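Local structure of type IV pilin protein (5V0M) at residues N39-L51 with L61-C75. The protein is a non-core minor pilin of Neisseria meningitidis type IV pili, probably contributing to pilus-dependent cell adhesion. Residues are numbered along the deposited sequence; the frame is centred on the assembly and turned at random. Where two conformers were deposited one is given.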
ATOM      1  N   ASN A  39       8.197 -11.586  -1.310  1.00 17.60           N
ATOM      2  CA  ASN A  39       7.394 -12.133  -2.397  1.00 18.96           C
ATOM      3  C   ASN A  39       5.965 -12.432  -1.980  1.00 32.45           C
ATOM      4  O   ASN A  39       5.124 -12.657  -2.857  1.00 29.47           O
ATOM      5  CB  ASN A  39       8.045 -13.394  -2.966  1.00 39.06           C
ATOM      6  CG  ASN A  39       9.152 -13.080  -3.955  1.00 44.49           C
ATOM      7  OD1 ASN A  39       9.620 -11.941  -4.049  1.00 58.25           O
ATOM      8  ND2 ASN A  39       9.570 -14.091  -4.709  1.00 59.33           N
ATOM      9  N   LYS A  40       5.662 -12.416  -0.683  1.00 19.63           N
ATOM     10  CA  LYS A  40       4.358 -12.834  -0.190  1.00 25.29           C
ATOM     11  C   LYS A  40       3.339 -11.691  -0.103  1.00 21.04           C
ATOM     12  O   LYS A  40       2.220 -11.908   0.382  1.00 30.17           O
ATOM     13  CB  LYS A  40       4.510 -13.515   1.163  1.00 17.99           C
ATOM     14  CG  LYS A  40       5.204 -14.863   1.091  1.00 26.25           C
ATOM     15  CD  LYS A  40       5.164 -15.567   2.431  1.00 31.80           C
ATOM     16  CE  LYS A  40       5.755 -16.967   2.342  1.00 41.24           C
ATOM     17  NZ  LYS A  40       5.884 -17.589   3.688  1.00 51.72           N
ATOM     18  N   LEU A  41       3.678 -10.500  -0.580  1.00 11.91           N
ATOM     19  CA  LEU A  41       2.753  -9.380  -0.502  1.00 12.18           C
ATOM     20  C   LEU A  41       1.595  -9.569  -1.470  1.00 16.40           C
ATOM     21  O   LEU A  41       1.790  -9.949  -2.632  1.00 17.21           O
ATOM     22  CB  LEU A  41       3.482  -8.105  -0.881  1.00 10.33           C
ATOM     23  CG  LEU A  41       4.561  -7.652   0.096  1.00 10.62           C
ATOM     24  CD1 LEU A  41       5.339  -6.495  -0.497  1.00 13.32           C
ATOM     25  CD2 LEU A  41       3.974  -7.256   1.447  1.00 11.54           C
ATOM     26  N   LYS A  42       0.385  -9.293  -0.988  0.59 11.53           N
ATOM     27  CA  LYS A  42      -0.805  -9.358  -1.821  0.59 11.55           C
ATOM     28  C   LYS A  42      -0.909  -8.112  -2.692  0.59 11.20           C
ATOM     29  O   LYS A  42      -0.716  -6.980  -2.231  0.59 10.62           O
ATOM     30  CB  LYS A  42      -2.055  -9.471  -0.948  0.59 17.71           C
ATOM     31  CG  LYS A  42      -2.032 -10.626   0.049  0.59 23.11           C
ATOM     32  CD  LYS A  42      -2.063 -11.989  -0.633  0.59 33.23           C
ATOM     33  CE  LYS A  42      -2.196 -13.119   0.393  0.59 30.59           C
ATOM     34  NZ  LYS A  42      -2.417 -14.447  -0.240  0.59 40.15           N
ATOM     35  N   GLN A  43      -1.225  -8.335  -3.957  1.00  8.96           N
ATOM     36  CA  GLN A  43      -1.265  -7.294  -4.962  1.00 12.03           C
ATOM     37  C   GLN A  43      -2.690  -6.888  -5.280  1.00  7.35           C
ATOM     38  O   GLN A  43      -3.681  -7.468  -4.827  1.00 10.28           O
ATOM     39  CB  GLN A  43      -0.575  -7.787  -6.227  1.00 10.25           C
ATOM     40  CG  GLN A  43       0.861  -8.162  -6.009  1.00  7.99           C
ATOM     41  CD  GLN A  43       1.690  -6.978  -5.600  1.00  9.78           C
ATOM     42  OE1 GLN A  43       1.567  -5.888  -6.161  1.00 11.77           O
ATOM     43  NE2 GLN A  43       2.530  -7.177  -4.617  1.00 13.15           N
ATOM     44  N   ASN A  44      -2.765  -5.878  -6.121  1.00  9.57           N
ATOM     45  CA  ASN A  44      -3.987  -5.291  -6.595  1.00 11.16           C
ATOM     46  C   ASN A  44      -3.895  -5.184  -8.118  1.00  7.61           C
ATOM     47  O   ASN A  44      -2.811  -4.970  -8.649  1.00  8.92           O
ATOM     48  CB  ASN A  44      -3.946  -3.948  -5.909  1.00 16.79           C
ATOM     49  CG  ASN A  44      -5.130  -3.155  -6.147  1.00 12.61           C
ATOM     50  OD1 ASN A  44      -5.306  -2.644  -7.227  1.00 13.53           O
ATOM     51  ND2 ASN A  44      -5.910  -2.940  -5.108  1.00 12.39           N
ATOM     52  N   LYS A  45      -5.028  -5.323  -8.826  1.00  8.92           N
ATOM     53  CA  LYS A  45      -5.036  -5.221 -10.279  1.00 10.56           C
ATOM     54  C   LYS A  45      -4.508  -3.871 -10.762  1.00  5.72           C
ATOM     55  O   LYS A  45      -3.969  -3.768 -11.861  1.00  7.45           O
ATOM     56  CB  LYS A  45      -6.496  -5.396 -10.750  1.00 16.76           C
ATOM     57  CG  LYS A  45      -6.726  -5.781 -12.166  1.00 32.13           C
ATOM     58  CD  LYS A  45      -8.105  -6.496 -12.356  1.00 14.43           C
ATOM     59  CE  LYS A  45      -9.303  -5.730 -11.823  1.00 19.51           C
ATOM     60  NZ  LYS A  45     -10.573  -6.190 -12.480  1.00 23.57           N
ATOM     61  N   TYR A  46      -4.683  -2.824  -9.959  1.00  6.03           N
ATOM     62  CA  TYR A  46      -4.489  -1.437 -10.356  1.00  5.33           C
ATOM     63  C   TYR A  46      -3.281  -0.773  -9.719  1.00  4.39           C
ATOM     64  O   TYR A  46      -2.946   0.358 -10.109  1.00  5.68           O
ATOM     65  CB  TYR A  46      -5.752  -0.647  -9.981  1.00  4.69           C
ATOM     66  CG  TYR A  46      -6.960  -1.162 -10.727  1.00  6.17           C
ATOM     67  CD1 TYR A  46      -7.012  -1.115 -12.119  1.00  7.86           C
ATOM     68  CD2 TYR A  46      -8.030  -1.714 -10.047  1.00  7.45           C
ATOM     69  CE1 TYR A  46      -8.110  -1.581 -12.805  1.00  8.50           C
ATOM     70  CE2 TYR A  46      -9.149  -2.190 -10.743  1.00 10.34           C
ATOM     71  CZ  TYR A  46      -9.154  -2.138 -12.105  1.00  7.64           C
ATOM     72  OH  TYR A  46     -10.279  -2.587 -12.796  1.00 14.05           O
ATOM     73  N   PHE A  47      -2.637  -1.430  -8.746  1.00  4.85           N
ATOM     74  CA  PHE A  47      -1.501  -0.889  -8.015  1.00  5.36           C
ATOM     75  C   PHE A  47      -0.549  -2.026  -7.676  1.00  6.83           C
ATOM     76  O   PHE A  47      -0.978  -3.092  -7.213  1.00  7.68           O
ATOM     77  CB  PHE A  47      -1.906  -0.245  -6.679  1.00  5.84           C
ATOM     78  CG  PHE A  47      -2.741   0.995  -6.806  1.00  5.96           C
ATOM     79  CD1 PHE A  47      -2.169   2.262  -6.707  1.00  6.81           C
ATOM     80  CD2 PHE A  47      -4.098   0.890  -6.985  1.00  4.95           C
ATOM     81  CE1 PHE A  47      -2.949   3.407  -6.816  1.00  6.19           C
ATOM     82  CE2 PHE A  47      -4.865   2.029  -7.105  1.00  6.43           C
ATOM     83  CZ  PHE A  47      -4.287   3.289  -7.025  1.00  6.27           C
ATOM     84  N   ASN A  48       0.742  -1.755  -7.864  1.00  5.28           N
ATOM     85  CA  ASN A  48       1.814  -2.666  -7.478  1.00  8.44           C
ATOM     86  C   ASN A  48       2.219  -2.364  -6.039  1.00  5.19           C
ATOM     87  O   ASN A  48       2.545  -1.216  -5.713  1.00  6.72           O
ATOM     88  CB  ASN A  48       2.992  -2.440  -8.422  1.00  8.49           C
ATOM     89  CG  ASN A  48       2.701  -2.855  -9.831  1.00 10.16           C
ATOM     90  OD1 ASN A  48       1.999  -3.837 -10.062  1.00 15.20           O
ATOM     91  ND2 ASN A  48       3.244  -2.114 -10.788  1.00 12.56           N
ATOM     92  N   VAL A  49       2.158  -3.366  -5.167  1.00  7.06           N
ATOM     93  CA  VAL A  49       2.437  -3.183  -3.748  1.00  7.48           C
ATOM     94  C   VAL A  49       3.829  -3.708  -3.427  1.00  7.85           C
ATOM     95  O   VAL A  49       4.155  -4.857  -3.749  1.00  9.51           O
ATOM     96  CB  VAL A  49       1.360  -3.875  -2.891  1.00  7.86           C
ATOM     97  CG1 VAL A  49       1.686  -3.774  -1.423  1.00 10.01           C
ATOM     98  CG2 VAL A  49      -0.024  -3.275  -3.187  1.00 11.72           C
ATOM     99  N   THR A  50       4.633  -2.886  -2.755  1.00  6.16           N
ATOM    100  CA  THR A  50       5.980  -3.255  -2.349  1.00  6.90           C
ATOM    101  C   THR A  50       6.207  -2.783  -0.924  1.00  8.66           C
ATOM    102  O   THR A  50       5.429  -2.005  -0.373  1.00  8.75           O
ATOM    103  CB  THR A  50       6.999  -2.585  -3.270  1.00  8.35           C
ATOM    104  OG1 THR A  50       6.805  -1.167  -3.218  1.00 10.76           O
ATOM    105  CG2 THR A  50       6.854  -3.076  -4.703  1.00 13.00           C
ATOM    106  N   LEU A  51       7.262  -3.286  -0.309  1.00  9.32           N
ATOM    107  CA  LEU A  51       7.762  -2.741   0.943  1.00  8.64           C
ATOM    108  C   LEU A  51       8.839  -1.738   0.602  1.00 10.36           C
ATOM    109  O   LEU A  51       9.940  -2.120   0.194  1.00 13.59           O
ATOM    110  CB  LEU A  51       8.316  -3.858   1.809  1.00 10.56           C
ATOM    111  CG  LEU A  51       7.219  -4.616   2.540  1.00 11.37           C
ATOM    112  CD1 LEU A  51       7.679  -6.031   2.914  1.00 15.58           C
ATOM    113  CD2 LEU A  51       6.796  -3.848   3.798  1.00  9.16           C
ATOM    114  N   LEU A  61       4.657   0.021   3.630  1.00  7.72           N
ATOM    115  CA  LEU A  61       4.133  -0.503   2.384  1.00  6.50           C
ATOM    116  C   LEU A  61       3.867   0.641   1.433  1.00  8.13           C
ATOM    117  O   LEU A  61       3.421   1.716   1.844  1.00  7.64           O
ATOM    118  CB  LEU A  61       2.810  -1.198   2.666  1.00  8.31           C
ATOM    119  CG  LEU A  61       2.944  -2.510   3.416  1.00  9.54           C
ATOM    120  CD1 LEU A  61       1.688  -2.863   4.196  1.00  9.85           C
ATOM    121  CD2 LEU A  61       3.303  -3.599   2.421  1.00  9.20           C
ATOM    122  N   GLN A  62       4.096   0.402   0.145  1.00  6.48           N
ATOM    123  CA  GLN A  62       3.821   1.397  -0.882  1.00  5.87           C
ATOM    124  C   GLN A  62       3.072   0.786  -2.048  1.00  7.79           C
ATOM    125  O   GLN A  62       3.455  -0.274  -2.558  1.00  7.63           O
ATOM    126  CB  GLN A  62       5.132   2.002  -1.387  1.00  6.71           C
ATOM    127  CG  GLN A  62       4.990   3.101  -2.444  1.00  8.78           C
ATOM    128  CD  GLN A  62       6.293   3.839  -2.674  1.00 12.87           C
ATOM    129  OE1 GLN A  62       6.859   4.446  -1.754  1.00 16.31           O
ATOM    130  NE2 GLN A  62       6.796   3.773  -3.891  1.00 15.89           N
ATOM    131  N   ALA A  63       2.019   1.471  -2.494  1.00  7.11           N
ATOM    132  CA  ALA A  63       1.214   1.096  -3.656  1.00  6.57           C
ATOM    133  C   ALA A  63       1.467   2.125  -4.747  1.00  6.67           C
ATOM    134  O   ALA A  63       1.095   3.298  -4.601  1.00  8.44           O
ATOM    135  CB  ALA A  63      -0.265   1.059  -3.289  1.00  7.53           C
ATOM    136  N   ASP A  64       2.119   1.688  -5.851  1.00  4.73           N
ATOM    137  CA  ASP A  64       2.367   2.526  -7.006  1.00  6.05           C
ATOM    138  C   ASP A  64       1.375   2.159  -8.098  1.00  7.33           C
ATOM    139  O   ASP A  64       1.163   0.964  -8.352  1.00  6.53           O
ATOM    140  CB  ASP A  64       3.785   2.299  -7.541  1.00  7.75           C
ATOM    141  CG  ASP A  64       4.857   2.949  -6.667  1.00 10.01           C
ATOM    142  OD1 ASP A  64       5.100   4.163  -6.867  1.00 12.71           O
ATOM    143  OD2 ASP A  64       5.415   2.269  -5.789  1.00 14.32           O
ATOM    144  N   PRO A  65       0.756   3.120  -8.774  1.00  6.09           N
ATOM    145  CA  PRO A  65      -0.228   2.783  -9.802  1.00  6.66           C
ATOM    146  C   PRO A  65       0.372   1.964 -10.935  1.00  6.45           C
ATOM    147  O   PRO A  65       1.493   2.193 -11.391  1.00  8.55           O
ATOM    148  CB  PRO A  65      -0.748   4.148 -10.289  1.00  7.57           C
ATOM    149  CG  PRO A  65       0.177   5.152  -9.764  1.00 13.37           C
ATOM    150  CD  PRO A  65       0.865   4.565  -8.572  1.00  6.78           C
ATOM    151  N   ASN A  66      -0.419   1.019 -11.413  1.00  6.67           N
ATOM    152  CA  ASN A  66      -0.007   0.173 -12.519  1.00  7.27           C
ATOM    153  C   ASN A  66      -0.438   0.849 -13.813  1.00  6.68           C
ATOM    154  O   ASN A  66      -1.638   0.970 -14.050  1.00  6.69           O
ATOM    155  CB  ASN A  66      -0.697  -1.168 -12.376  1.00  7.35           C
ATOM    156  CG  ASN A  66      -0.348  -2.120 -13.461  1.00 10.87           C
ATOM    157  OD1 ASN A  66      -0.113  -1.728 -14.601  1.00 14.18           O
ATOM    158  ND2 ASN A  66      -0.357  -3.402 -13.128  1.00 14.22           N
ATOM    159  N   PRO A  67       0.482   1.316 -14.661  1.00  6.88           N
ATOM    160  CA  PRO A  67       0.043   2.033 -15.865  1.00  9.36           C
ATOM    161  C   PRO A  67      -0.621   1.170 -16.924  1.00  7.32           C
ATOM    162  O   PRO A  67      -1.277   1.727 -17.808  1.00  9.25           O
ATOM    163  CB  PRO A  67       1.320   2.674 -16.429  1.00 10.08           C
ATOM    164  CG  PRO A  67       2.344   2.450 -15.477  1.00 13.14           C
ATOM    165  CD  PRO A  67       1.931   1.396 -14.468  1.00  7.46           C
ATOM    166  N   THR A  68      -0.484  -0.144 -16.868  1.00  6.77           N
ATOM    167  CA  THR A  68      -1.208  -0.976 -17.827  1.00  7.66           C
ATOM    168  C   THR A  68      -2.709  -0.892 -17.609  1.00  6.83           C
ATOM    169  O   THR A  68      -3.475  -0.722 -18.559  1.00  8.31           O
ATOM    170  CB  THR A  68      -0.741  -2.415 -17.721  1.00  7.54           C
ATOM    171  OG1 THR A  68       0.629  -2.516 -18.152  1.00 11.08           O
ATOM    172  CG2 THR A  68      -1.593  -3.349 -18.581  1.00 12.64           C
ATOM    173  N   THR A  69      -3.150  -1.016 -16.358  1.00  5.86           N
ATOM    174  CA  THR A  69      -4.573  -1.067 -16.053  1.00  6.18           C
ATOM    175  C   THR A  69      -5.102   0.237 -15.476  1.00  7.20           C
ATOM    176  O   THR A  69      -6.327   0.413 -15.387  1.00  8.14           O
ATOM    177  CB  THR A  69      -4.817  -2.134 -14.994  1.00  5.84           C
ATOM    178  OG1 THR A  69      -4.024  -1.795 -13.859  1.00  7.10           O
ATOM    179  CG2 THR A  69      -4.491  -3.544 -15.479  1.00  8.41           C
ATOM    180  N   ASN A  70      -4.221   1.121 -15.022  1.00  6.42           N
ATOM    181  CA  ASN A  70      -4.597   2.300 -14.260  1.00  6.64           C
ATOM    182  C   ASN A  70      -3.862   3.524 -14.775  1.00  7.86           C
ATOM    183  O   ASN A  70      -3.474   4.395 -14.008  1.00  8.65           O
ATOM    184  CB  ASN A  70      -4.305   2.062 -12.788  1.00  6.90           C
ATOM    185  CG  ASN A  70      -5.189   2.872 -11.859  1.00  6.39           C
ATOM    186  OD1 ASN A  70      -6.183   3.467 -12.261  1.00  8.18           O
ATOM    187  ND2 ASN A  70      -4.818   2.887 -10.594  1.00  8.62           N
ATOM    188  N   ASP A  71      -3.718   3.645 -16.088  1.00  9.21           N
ATOM    189  CA  ASP A  71      -2.944   4.745 -16.649  1.00 10.75           C
ATOM    190  C   ASP A  71      -3.666   6.052 -16.361  1.00  9.50           C
ATOM    191  O   ASP A  71      -4.895   6.126 -16.368  1.00 14.37           O
ATOM    192  CB  ASP A  71      -2.766   4.566 -18.163  1.00 10.71           C
ATOM    193  CG  ASP A  71      -1.577   5.344 -18.719  1.00 25.50           C
ATOM    194  OD1 ASP A  71      -1.549   5.535 -19.950  1.00 19.82           O
ATOM    195  OD2 ASP A  71      -0.671   5.750 -17.956  1.00 17.76           O
ATOM    196  N   GLY A  72      -2.906   7.088 -16.069  1.00 12.72           N
ATOM    197  CA  GLY A  72      -3.487   8.327 -15.626  1.00 13.58           C
ATOM    198  C   GLY A  72      -3.522   8.498 -14.112  1.00 13.33           C
ATOM    199  O   GLY A  72      -3.490   9.640 -13.639  1.00 24.95           O
ATOM    200  N   GLU A  73      -3.593   7.403 -13.339  1.00  9.96           N
ATOM    201  CA  GLU A  73      -3.488   7.514 -11.881  1.00 11.13           C
ATOM    202  C   GLU A  73      -2.049   7.809 -11.511  1.00  9.35           C
ATOM    203  O   GLU A  73      -1.137   7.094 -11.930  1.00  9.50           O
ATOM    204  CB  GLU A  73      -3.899   6.212 -11.197  1.00  8.81           C
ATOM    205  CG  GLU A  73      -3.850   6.270  -9.676  1.00  7.96           C
ATOM    206  CD  GLU A  73      -4.766   7.329  -9.124  1.00 10.22           C
ATOM    207  OE1 GLU A  73      -6.009   7.166  -9.182  1.00 12.63           O
ATOM    208  OE2 GLU A  73      -4.249   8.375  -8.682  1.00  8.44           O
ATOM    209  N   THR A  74      -1.850   8.856 -10.709  1.00  7.42           N
ATOM    210  CA  THR A  74      -0.526   9.168 -10.196  1.00  8.45           C
ATOM    211  C   THR A  74      -0.407   9.045  -8.687  1.00  7.80           C
ATOM    212  O   THR A  74       0.694   9.211  -8.151  1.00  8.16           O
ATOM    213  CB  THR A  74      -0.057  10.570 -10.630  1.00  8.78           C
ATOM    214  OG1 THR A  74      -0.706  11.585  -9.866  1.00  8.42           O
ATOM    215  CG2 THR A  74      -0.265  10.807 -12.117  1.00 12.64           C
ATOM    216  N   CYS A  75      -1.486   8.775  -7.984  1.00  5.78           N
ATOM    217  CA  CYS A  75      -1.406   8.728  -6.534  1.00  6.00           C
ATOM    218  C   CYS A  75      -0.659   7.498  -6.065  1.00  6.34           C
ATOM    219  O   CYS A  75      -0.993   6.359  -6.422  1.00  8.70           O
ATOM    220  CB  CYS A  75      -2.792   8.764  -5.910  1.00  6.90           C
ATOM    221  SG  CYS A  75      -3.579  10.393  -6.132  1.00  8.76           S
TER
HETATM  222  O   HOH W   1      -0.679  -4.167 -10.253  1.00 13.77           O
HETATM  223  O   HOH W   2       5.211  -0.365  -5.326  1.00 11.47           O
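Phe47 to Leu51 pair with Leu61 to Pro65 as the antiparallel beta hairpin that opens the four-stranded pilin sheet. The sheet lies against the long N-terminal helix 3-30. Asn48 with Asp64 and Thr50 with Gln62 are the hydrogen-bonded pairs. The face bearing Phe47, Val49, Leu51, Leu61, Ala63 and Pro65 is the tight side and turns to that helix. Leu61 CD2 lies 3.8 Å from both Leu41 CD2 and Leu51 CD2. Leu51 and Leu61 run side by side. Phe47 CB meets Ala63 CB at 4.0 Å. With CG anti to the carbonyl carbon (chi1 -67°), the Phe47 ring reaches Pro65, Asn70 and Glu73. Asn70 ND2 sits over one face of this ring, the amide turned 75° from the ring plane. Asn70 OD1 is held by Arg8 of the helix, which also makes a cation-pi contact with Tyr46. Just before Phe47, Tyr46 O takes two bonds from opposite faces of its carbonyl plane. Asn66 N gives the straighter one (171°), and Asn70 ND2 the longer, at 3.2 Å.

The other face, with Asn48, Thr50, Gln62 and Asp64, is looser and polar. Thr50 lies beside Gln62 here, and two waters link polar groups of the two segments. One water joins Asn44 O, Asn48 OD1 and Asn66 ND2. A second links Asn48 O, Thr50 OG1 and Asp64 OD2. At the more exposed margin, Thr69 OG1 donates to Lys45 O at 2.8 Å. The extended Gln62 side chain leaves strand 47-51 and touches Val76 and Thr78 of strand 76-80. Gln62 NE2 donates to the syn lone pair of Asp64 OD2 at 2.8 Å.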